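Local coordinates for protein adenosine kinase (Sinorhizobium meliloti, PDB 3UBO) that probably transfers a phosphate from ATP to adenosine, as a pfkB-family sugar and nucleoside kinase, and in this crystal holds both adenosine and ADP, at residues Met37-Ala42 against Leu161-Arg166; Gly64-Gly69 against Tyr282-Leu287; Arg232-Leu237 against Val254-Ala259. All blocks are in the same frame, centred on the assembly; numbering follows the deposited sequence.

Contact 2 is the deepest of the three, two helices of the large domain meeting through very small side chains. Contact 1 is only partly buried and spans the gap between the edge of the lid sheet and a loop of the large domain; here a carboxylate lies against a leucine methyl, with a selenomethionine beside it. Contact 3 is buried but farthest from the chain centre, and purely aliphatic: a leucine on two valines, helix against hairpin. Contacts 1 and 2 do not touch, their nearest atoms being about 9 Å apart, yet both reach the bound adenosine. Contact 3 is joined to contact 2 directly, Val255 CG2 lying 3.7 Å from Phe286 CE2.

Contact 1: residues Met37-Ala42 against Leu161-Arg166; sequences MNLINA and LWDPPR. With ADN (adenosine), chain C.
Leu39 and Asp163 mark the closest approach of the two backbones, and even there Leu39 CA and Asp163 CA stand 9.1 Å apart, so only side chains bridge strand 37-39 and the loop 161-166. They come from opposite directions. Leu39 leans across with one branch: its CD1 rests against the carboxylate of Asp163, 3.6 Å from OD2 and about as near to CG and OD1. With CG of Asp163 turned beside its own backbone N (chi1 -74°), the carboxylate is carried out toward the strand. The polar grip on that group comes from elsewhere, since OD1 forms a salt bridge with Arg197 NE and a hydrogen bond with Tyr198 OH. With an alanine here, Arg197 would probably lose its charged mate, Tyr198 OH its acceptor, and Leu39 CD1 the group it rests on. Met37, a selenomethionine in this crystal, sends its bent chain over to the adenosine, where the selenium end lies beside the amino group N6 of the adenine, its exact placing doubtful. Behind these side chains the strand is fixed to strand 127-132, partly through Asn38 ND2 and Met129 O. Strand 37-39 is an edge of the five-stranded mixed sheet, so the contact joins lid to large domain beside the adenine end of the adenosine pocket, as in ribokinase-like pfkB folds.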
loop_
_atom_site.group_PDB
_atom_site.type_symbol
_atom_site.label_atom_id
_atom_site.label_comp_id
_atom_site.label_asym_id
_atom_site.label_seq_id
_atom_site.Cartn_x
_atom_site.Cartn_y
_atom_site.Cartn_z
HETATM N N MSE A 37 4.962 -18.938 7.724
HETATM C CA MSE A 37 5.621 -17.752 8.178
HETATM C C MSE A 37 7.023 -18.130 8.481
HETATM O O MSE A 37 7.272 -18.967 9.308
HETATM C CB MSE A 37 5.065 -17.254 9.473
HETATM C CG MSE A 37 6.098 -17.413 10.530
HETATM SE SE MSE A 37 6.929 -15.844 11.048
HETATM C CE MSE A 37 6.958 -16.212 12.852
ATOM N N ASN A 38 7.941 -17.522 7.736
ATOM C CA ASN A 38 9.362 -17.789 7.868
ATOM C C ASN A 38 10.021 -16.721 8.720
ATOM O O ASN A 38 9.805 -15.525 8.521
ATOM C CB ASN A 38 10.028 -17.853 6.493
ATOM C CG ASN A 38 9.330 -18.816 5.553
ATOM O OD1 ASN A 38 9.859 -19.878 5.227
ATOM N ND2 ASN A 38 8.133 -18.447 5.110
ATOM N N LEU A 39 10.824 -17.164 9.676
ATOM C CA LEU A 39 11.446 -16.285 10.604
ATOM C C LEU A 39 12.831 -16.018 10.143
ATOM O O LEU A 39 13.567 -16.920 9.851
ATOM C CB LEU A 39 11.503 -16.955 11.942
ATOM C CG LEU A 39 10.327 -16.672 12.837
ATOM C CD1 LEU A 39 10.392 -17.640 13.924
ATOM C CD2 LEU A 39 10.390 -15.288 13.357
ATOM N N ILE A 40 13.176 -14.755 10.096
ATOM C CA ILE A 40 14.426 -14.325 9.522
ATOM C C ILE A 40 15.117 -13.246 10.373
ATOM O O ILE A 40 14.448 -12.375 10.991
ATOM C CB ILE A 40 14.174 -13.733 8.077
ATOM C CG1 ILE A 40 13.514 -12.351 8.159
ATOM C CG2 ILE A 40 13.428 -14.669 7.272
ATOM C CD1 ILE A 40 13.087 -11.761 6.839
ATOM N N ASN A 41 16.447 -13.268 10.363
ATOM C CA ASN A 41 17.185 -12.139 10.958
ATOM C C ASN A 41 17.135 -10.914 10.064
ATOM O O ASN A 41 16.560 -10.933 8.983
ATOM C CB ASN A 41 18.639 -12.499 11.263
ATOM C CG ASN A 41 19.387 -13.011 10.038
ATOM O OD1 ASN A 41 19.117 -12.606 8.895
ATOM N ND2 ASN A 41 20.307 -13.944 10.265
ATOM N N ALA A 42 17.770 -9.851 10.493
ATOM C CA ALA A 42 17.718 -8.580 9.778
ATOM C C ALA A 42 18.443 -8.571 8.441
ATOM O O ALA A 42 18.094 -7.757 7.575
ATOM C CB ALA A 42 18.283 -7.426 10.649
ATOM N N LEU A 161 3.489 -15.245 19.282
ATOM C CA LEU A 161 4.038 -14.424 20.352
ATOM C C LEU A 161 4.931 -15.283 21.204
ATOM O O LEU A 161 5.658 -14.796 22.050
ATOM C CB LEU A 161 2.932 -13.890 21.242
ATOM C CG LEU A 161 2.308 -12.550 20.870
ATOM C CD1 LEU A 161 1.450 -12.044 22.023
ATOM C CD2 LEU A 161 3.329 -11.496 20.477
ATOM N N TRP A 162 4.855 -16.580 20.992
ATOM C CA TRP A 162 5.815 -17.440 21.641
ATOM C C TRP A 162 7.261 -17.188 21.191
ATOM O O TRP A 162 8.178 -17.254 22.030
ATOM C CB TRP A 162 5.360 -18.915 21.686
ATOM C CG TRP A 162 4.575 -19.066 22.950
ATOM C CD1 TRP A 162 4.834 -19.926 23.995
ATOM C CD2 TRP A 162 3.487 -18.206 23.393
ATOM N NE1 TRP A 162 3.952 -19.676 25.043
ATOM C CE2 TRP A 162 3.121 -18.633 24.706
ATOM C CE3 TRP A 162 2.795 -17.112 22.810
ATOM C CZ2 TRP A 162 2.078 -18.019 25.441
ATOM C CZ3 TRP A 162 1.764 -16.487 23.545
ATOM C CH2 TRP A 162 1.407 -16.962 24.850
ATOM N N ASP A 163 7.444 -16.803 19.918
ATOM C CA ASP A 163 8.766 -16.622 19.312
ATOM C C ASP A 163 9.620 -15.601 20.039
ATOM O O ASP A 163 10.772 -15.913 20.398
ATOM C CB ASP A 163 8.678 -16.299 17.805
ATOM C CG ASP A 163 8.319 -17.515 16.970
ATOM O OD1 ASP A 163 8.864 -18.601 17.285
ATOM O OD2 ASP A 163 7.466 -17.403 16.040
ATOM N N PRO A 164 9.091 -14.378 20.255
ATOM C CA PRO A 164 9.930 -13.439 21.001
ATOM C C PRO A 164 10.281 -13.999 22.397
ATOM O O PRO A 164 9.974 -15.161 22.731
ATOM C CB PRO A 164 9.080 -12.146 21.080
ATOM C CG PRO A 164 7.920 -12.321 20.263
ATOM C CD PRO A 164 7.914 -13.725 19.654
ATOM N N PRO A 165 10.976 -13.202 23.209
ATOM C CA PRO A 165 11.463 -13.876 24.428
ATOM C C PRO A 165 10.413 -13.845 25.586
ATOM O O PRO A 165 10.074 -14.906 26.175
ATOM C CB PRO A 165 12.735 -13.086 24.787
ATOM C CG PRO A 165 12.889 -12.006 23.723
ATOM C CD PRO A 165 11.558 -11.870 23.020
ATOM N N ARG A 166 9.871 -12.637 25.816
ATOM C CA ARG A 166 9.070 -12.307 26.969
ATOM C C ARG A 166 7.650 -11.863 26.660
ATOM O O ARG A 166 7.063 -11.046 27.394
ATOM C CB ARG A 166 9.749 -11.161 27.704
ATOM C CG ARG A 166 11.223 -11.371 27.888
ATOM C CD ARG A 166 11.861 -10.066 27.952
ATOM N NE ARG A 166 11.236 -9.159 28.930
ATOM C CZ ARG A 166 10.715 -7.969 28.594
ATOM N NH1 ARG A 166 10.751 -7.610 27.301
ATOM N NH2 ARG A 166 10.183 -7.144 29.513
HETATM O "O5'" ADN C . -1.906 -13.863 8.613
HETATM C "C5'" ADN C . -1.892 -12.493 8.060
HETATM C "C4'" ADN C . -0.810 -11.553 8.695
HETATM O "O4'" ADN C . 0.251 -12.264 9.343
HETATM C "C3'" ADN C . -0.045 -10.321 7.981
HETATM O "O3'" ADN C . -0.624 -9.071 7.692
HETATM C "C2'" ADN C . 1.273 -10.213 8.818
HETATM O "O2'" ADN C . 1.606 -8.897 9.308
HETATM C "C1'" ADN C . 1.047 -11.250 9.845
HETATM N N9 ADN C . 2.332 -11.873 10.287
HETATM C C8 ADN C . 3.377 -12.512 9.559
HETATM N N7 ADN C . 4.321 -13.069 10.463
HETATM C C5 ADN C . 3.842 -12.778 11.754
HETATM C C6 ADN C . 4.359 -13.050 13.051
HETATM N N6 ADN C . 5.577 -13.790 13.243
HETATM N N1 ADN C . 3.598 -12.597 14.189
HETATM C C2 ADN C . 2.365 -11.891 14.005
HETATM N N3 ADN C . 1.815 -11.600 12.732
HETATM C C4 ADN C . 2.591 -12.039 11.633
#

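Contact 2: residues Gly64-Gly69 against Tyr282-Leu287. With ADN (adenosine), chain C.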
loop_
_atom_site.group_PDB
_atom_site.type_symbol
_atom_site.label_atom_id
_atom_site.label_comp_id
_atom_site.label_asym_id
_atom_site.label_seq_id
_atom_site.Cartn_x
_atom_site.Cartn_y
_atom_site.Cartn_z
ATOM N N GLY A 64 -2.997 -7.643 14.969
ATOM C CA GLY A 64 -3.298 -6.240 14.745
ATOM C C GLY A 64 -4.381 -6.086 13.698
ATOM O O GLY A 64 -5.090 -5.062 13.670
ATOM N N ASN A 65 -4.499 -7.116 12.840
ATOM C CA ASN A 65 -5.400 -7.103 11.733
ATOM C C ASN A 65 -6.779 -7.395 12.318
ATOM O O ASN A 65 -7.767 -6.699 12.034
ATOM C CB ASN A 65 -4.985 -8.169 10.687
ATOM C CG ASN A 65 -3.762 -7.760 9.841
ATOM O OD1 ASN A 65 -3.423 -6.547 9.699
ATOM N ND2 ASN A 65 -3.110 -8.787 9.254
ATOM N N THR A 66 -6.820 -8.418 13.167
ATOM C CA THR A 66 -8.056 -8.876 13.748
ATOM C C THR A 66 -8.675 -7.698 14.526
ATOM O O THR A 66 -9.864 -7.568 14.574
ATOM C CB THR A 66 -7.807 -10.058 14.658
ATOM O OG1 THR A 66 -7.345 -11.198 13.904
ATOM C CG2 THR A 66 -9.039 -10.386 15.334
ATOM N N ALA A 67 -7.878 -6.797 15.093
ATOM C CA ALA A 67 -8.443 -5.593 15.777
ATOM C C ALA A 67 -8.894 -4.438 14.881
ATOM O O ALA A 67 -9.908 -3.778 15.186
ATOM C CB ALA A 67 -7.482 -5.038 16.901
ATOM N N ALA A 68 -8.121 -4.143 13.809
ATOM C CA ALA A 68 -8.635 -3.284 12.714
ATOM C C ALA A 68 -9.928 -3.925 12.162
ATOM O O ALA A 68 -10.840 -3.198 11.849
ATOM C CB ALA A 68 -7.615 -3.027 11.574
ATOM N N GLY A 69 -10.013 -5.258 12.150
ATOM C CA GLY A 69 -11.231 -5.976 11.745
ATOM C C GLY A 69 -12.517 -5.661 12.517
ATOM O O GLY A 69 -13.509 -5.165 11.939
ATOM N N TYR A 282 -11.403 -13.464 9.685
ATOM C CA TYR A 282 -12.431 -14.392 10.024
ATOM C C TYR A 282 -12.750 -14.290 11.510
ATOM O O TYR A 282 -13.893 -14.283 11.930
ATOM C CB TYR A 282 -11.984 -15.787 9.714
ATOM C CG TYR A 282 -12.998 -16.787 10.147
ATOM C CD1 TYR A 282 -12.996 -17.292 11.420
ATOM C CD2 TYR A 282 -13.980 -17.203 9.287
ATOM C CE1 TYR A 282 -13.919 -18.195 11.799
ATOM C CE2 TYR A 282 -14.896 -18.092 9.661
ATOM C CZ TYR A 282 -14.869 -18.587 10.912
ATOM O OH TYR A 282 -15.817 -19.491 11.267
ATOM N N ALA A 283 -11.707 -14.202 12.301
ATOM C CA ALA A 283 -11.835 -14.096 13.711
ATOM C C ALA A 283 -12.329 -12.733 14.092
ATOM O O ALA A 283 -12.949 -12.577 15.102
ATOM C CB ALA A 283 -10.520 -14.346 14.331
ATOM N N ALA A 284 -12.028 -11.734 13.296
ATOM C CA ALA A 284 -12.452 -10.402 13.635
ATOM C C ALA A 284 -13.945 -10.325 13.546
ATOM O O ALA A 284 -14.587 -9.737 14.380
ATOM C CB ALA A 284 -11.851 -9.417 12.716
ATOM N N GLY A 285 -14.496 -10.916 12.510
ATOM C CA GLY A 285 -15.917 -10.874 12.319
ATOM C C GLY A 285 -16.570 -11.739 13.353
ATOM O O GLY A 285 -17.552 -11.369 13.962
ATOM N N PHE A 286 -16.009 -12.907 13.560
ATOM C CA PHE A 286 -16.591 -13.791 14.524
ATOM C C PHE A 286 -16.734 -13.153 15.919
ATOM O O PHE A 286 -17.735 -13.245 16.565
ATOM C CB PHE A 286 -15.751 -15.029 14.530
ATOM C CG PHE A 286 -16.223 -16.042 15.445
ATOM C CD1 PHE A 286 -16.352 -15.764 16.790
ATOM C CD2 PHE A 286 -16.547 -17.302 14.984
ATOM C CE1 PHE A 286 -16.802 -16.749 17.697
ATOM C CE2 PHE A 286 -17.019 -18.306 15.871
ATOM C CZ PHE A 286 -17.129 -18.013 17.237
ATOM N N LEU A 287 -15.724 -12.449 16.356
ATOM C CA LEU A 287 -15.730 -11.878 17.678
ATOM C C LEU A 287 -16.607 -10.624 17.726
ATOM O O LEU A 287 -17.090 -10.217 18.814
ATOM C CB LEU A 287 -14.303 -11.539 18.137
ATOM C CG LEU A 287 -13.244 -12.646 18.293
ATOM C CD1 LEU A 287 -11.930 -12.098 18.877
ATOM C CD2 LEU A 287 -13.692 -13.843 19.115
HETATM O "O5'" ADN C . -1.906 -13.863 8.613
HETATM C "C5'" ADN C . -1.892 -12.493 8.060
HETATM C "C4'" ADN C . -0.810 -11.553 8.695
HETATM O "O4'" ADN C . 0.251 -12.264 9.343
HETATM C "C3'" ADN C . -0.045 -10.321 7.981
HETATM O "O3'" ADN C . -0.624 -9.071 7.692
HETATM C "C2'" ADN C . 1.273 -10.213 8.818
HETATM O "O2'" ADN C . 1.606 -8.897 9.308
HETATM C "C1'" ADN C . 1.047 -11.250 9.845
HETATM N N9 ADN C . 2.332 -11.873 10.287
HETATM C C8 ADN C . 3.377 -12.512 9.559
HETATM N N7 ADN C . 4.321 -13.069 10.463
HETATM C C5 ADN C . 3.842 -12.778 11.754
HETATM C C6 ADN C . 4.359 -13.050 13.051
HETATM N N6 ADN C . 5.577 -13.790 13.243
HETATM N N1 ADN C . 3.598 -12.597 14.189
HETATM C C2 ADN C . 2.365 -11.891 14.005
HETATM N N3 ADN C . 1.815 -11.600 12.732
HETATM C C4 ADN C . 2.591 -12.039 11.633
#
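Ala284 and Thr66 bring together two helices of the ribokinase-like pfkB fold, helix 62-73 on the adenosine side and helix 278-290, which starts within the family's Asp-Thr-Thr-Gly-Ala-Gly-Asp signature. The axes of the two short segments pass 7.9 Å apart at a signed crossing angle of -42°, a close approach that small residues make possible. Ala284 has the most surface buried here. Its methyl points toward the other helix and settles between the turn at Thr66, whose carbonyl O it touches, and Gly69, where CB lies 3.6 Å from Gly69 CA. A CB on Gly69 would point into that same methyl and collide with it, so the glycine leaves room for the alanine. Thr66 works from the flank. Its CG2 stands anti to the backbone N and lies alongside the facing helix, 3.8 Å from Ala284 CA, while also brushing Ala283 CB. The other branch of the threonine, OG1, hydrogen-bonds Asp280 O, tying Thr66 to the first turn of the partner helix. One residue earlier, Asn65 turns from the helix interface to the nucleoside. Its OD1 accepts a hydrogen bond from Arg317 NE and its ND2 also reaches Asp280 OD2. That same amide nitrogen donates to O3' of the adenosine ribose, Asn65 ND2 to O3' measuring 2.9 Å with an N-H...O angle of 156°.

Contact 3: residues Arg232-Leu237 against Val254-Ala259; sequences RALELL and VVVRGA
Leu234 and Val256 carry the aliphatic packing between helix 230-240 and the hairpin strand 253-257, with their CA atoms 7.1 Å apart. Both branches of Leu234 are used. CD2 meets Val256 CG2 at 3.5 Å, the two side chains crossing at a slant, while CD1 reaches Val254 CG2 more loosely, at 4.3 Å. With CG swung beside the backbone N (chi1 -82°), the fork of the leucine spans two valines on one face of the strand. The side chain of Val254 is about 9 Å from the bound ADP. Val256 adds a contact with the helix backbone: its CG1 lies 3.7 Å from Leu234 O. Polar bonding stays within each element and its own neighbours: Leu237 N bonds Ala233 O inside the helix, and the strand pairs with Val262 on one side and Val246 and Ala244 on the other. At the hairpin tip, Gly258 and Ala259 have backbone angles close to a type II' turn, where the positive phi of Gly258 favours glycine. The hairpin thus extends the large domain's parallel sheet with antiparallel strands beside 246-247, and a crossover helix covers this sheet edge, a feature of the ribokinase-like fold near its nucleotide site.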
loop_
_atom_site.group_PDB
_atom_site.type_symbol
_atom_site.label_atom_id
_atom_site.label_comp_id
_atom_site.label_asym_id
_atom_site.label_seq_id
_atom_site.Cartn_x
_atom_site.Cartn_y
_atom_site.Cartn_z
ATOM N N ARG A 232 -11.162 -36.709 14.519
ATOM C CA ARG A 232 -10.503 -37.025 15.780
ATOM C C ARG A 232 -9.972 -35.766 16.422
ATOM O O ARG A 232 -10.038 -35.598 17.654
ATOM C CB ARG A 232 -9.311 -37.958 15.552
ATOM C CG ARG A 232 -8.423 -38.140 16.818
ATOM C CD ARG A 232 -8.782 -39.441 17.564
ATOM N NE ARG A 232 -8.376 -39.493 18.975
ATOM C CZ ARG A 232 -8.330 -40.619 19.700
ATOM N NH1 ARG A 232 -8.645 -41.804 19.140
ATOM N NH2 ARG A 232 -7.955 -40.565 20.982
ATOM N N ALA A 233 -9.404 -34.905 15.578
ATOM C CA ALA A 233 -8.784 -33.676 16.042
ATOM C C ALA A 233 -9.836 -32.712 16.580
ATOM O O ALA A 233 -9.594 -31.991 17.571
ATOM C CB ALA A 233 -7.962 -33.030 14.946
ATOM N N LEU A 234 -11.012 -32.732 15.949
ATOM C CA LEU A 234 -12.140 -31.908 16.392
ATOM C C LEU A 234 -12.581 -32.267 17.817
ATOM O O LEU A 234 -12.952 -31.379 18.576
ATOM C CB LEU A 234 -13.311 -31.954 15.387
ATOM C CG LEU A 234 -13.194 -31.001 14.177
ATOM C CD1 LEU A 234 -14.376 -31.042 13.267
ATOM C CD2 LEU A 234 -13.074 -29.601 14.668
ATOM N N GLU A 235 -12.505 -33.552 18.187
ATOM C CA GLU A 235 -12.849 -33.981 19.542
ATOM C C GLU A 235 -11.845 -33.442 20.521
ATOM O O GLU A 235 -12.206 -32.803 21.496
ATOM C CB GLU A 235 -12.886 -35.500 19.661
ATOM C CG GLU A 235 -14.008 -36.142 18.890
ATOM C CD GLU A 235 -13.906 -37.668 18.901
ATOM O OE1 GLU A 235 -12.875 -38.185 19.452
ATOM O OE2 GLU A 235 -14.859 -38.319 18.352
ATOM N N LEU A 236 -10.576 -33.702 20.266
ATOM C CA LEU A 236 -9.559 -33.306 21.222
ATOM C C LEU A 236 -9.610 -31.798 21.522
ATOM O O LEU A 236 -9.445 -31.347 22.678
ATOM C CB LEU A 236 -8.205 -33.737 20.686
ATOM C CG LEU A 236 -8.267 -35.204 20.242
ATOM C CD1 LEU A 236 -7.040 -35.593 19.433
ATOM C CD2 LEU A 236 -8.396 -36.097 21.465
ATOM N N LEU A 237 -9.880 -31.038 20.466
ATOM C CA LEU A 237 -9.929 -29.585 20.514
ATOM C C LEU A 237 -11.113 -29.066 21.327
ATOM O O LEU A 237 -11.019 -28.015 21.980
ATOM C CB LEU A 237 -10.040 -29.063 19.086
ATOM C CG LEU A 237 -10.383 -27.577 18.960
ATOM C CD1 LEU A 237 -9.111 -26.811 19.201
ATOM C CD2 LEU A 237 -11.017 -27.160 17.634
ATOM N N VAL A 254 -15.889 -24.485 10.594
ATOM C CA VAL A 254 -16.573 -25.422 11.488
ATOM C C VAL A 254 -16.285 -25.130 12.955
ATOM O O VAL A 254 -15.254 -25.558 13.484
ATOM C CB VAL A 254 -16.231 -26.901 11.200
ATOM C CG1 VAL A 254 -14.746 -27.122 11.166
ATOM C CG2 VAL A 254 -16.920 -27.801 12.219
ATOM N N VAL A 255 -17.179 -24.402 13.623
ATOM C CA VAL A 255 -17.037 -24.150 15.054
ATOM C C VAL A 255 -17.382 -25.372 15.934
ATOM O O VAL A 255 -18.207 -26.156 15.618
ATOM C CB VAL A 255 -17.827 -22.903 15.451
ATOM C CG1 VAL A 255 -17.612 -22.540 16.944
ATOM C CG2 VAL A 255 -17.396 -21.743 14.590
ATOM N N VAL A 256 -16.708 -25.535 17.053
ATOM C CA VAL A 256 -16.839 -26.744 17.872
ATOM C C VAL A 256 -17.040 -26.384 19.378
ATOM O O VAL A 256 -16.325 -25.520 19.914
ATOM C CB VAL A 256 -15.621 -27.684 17.625
ATOM C CG1 VAL A 256 -15.291 -28.469 18.834
ATOM C CG2 VAL A 256 -15.888 -28.592 16.425
ATOM N N ARG A 257 -18.071 -27.008 19.997
ATOM C CA ARG A 257 -18.494 -26.851 21.424
ATOM C C ARG A 257 -19.064 -28.182 21.927
ATOM O O ARG A 257 -20.238 -28.524 21.636
ATOM C CB ARG A 257 -19.549 -25.761 21.572
ATOM C CG ARG A 257 -19.678 -25.312 22.957
ATOM C CD ARG A 257 -20.006 -23.846 23.013
ATOM N NE ARG A 257 -21.336 -23.557 22.466
ATOM C CZ ARG A 257 -21.928 -22.352 22.526
ATOM N NH1 ARG A 257 -21.295 -21.305 23.102
ATOM N NH2 ARG A 257 -23.151 -22.192 22.008
ATOM N N GLY A 258 -18.220 -28.933 22.643
ATOM C CA GLY A 258 -18.454 -30.340 22.932
ATOM C C GLY A 258 -18.685 -31.238 21.714
ATOM O O GLY A 258 -17.724 -31.653 21.037
ATOM N N ALA A 259 -19.963 -31.544 21.446
ATOM C CA ALA A 259 -20.381 -32.442 20.342
ATOM C C ALA A 259 -21.239 -31.663 19.347
ATOM O O ALA A 259 -21.714 -32.198 18.319
ATOM C CB ALA A 259 -21.151 -33.671 20.881
#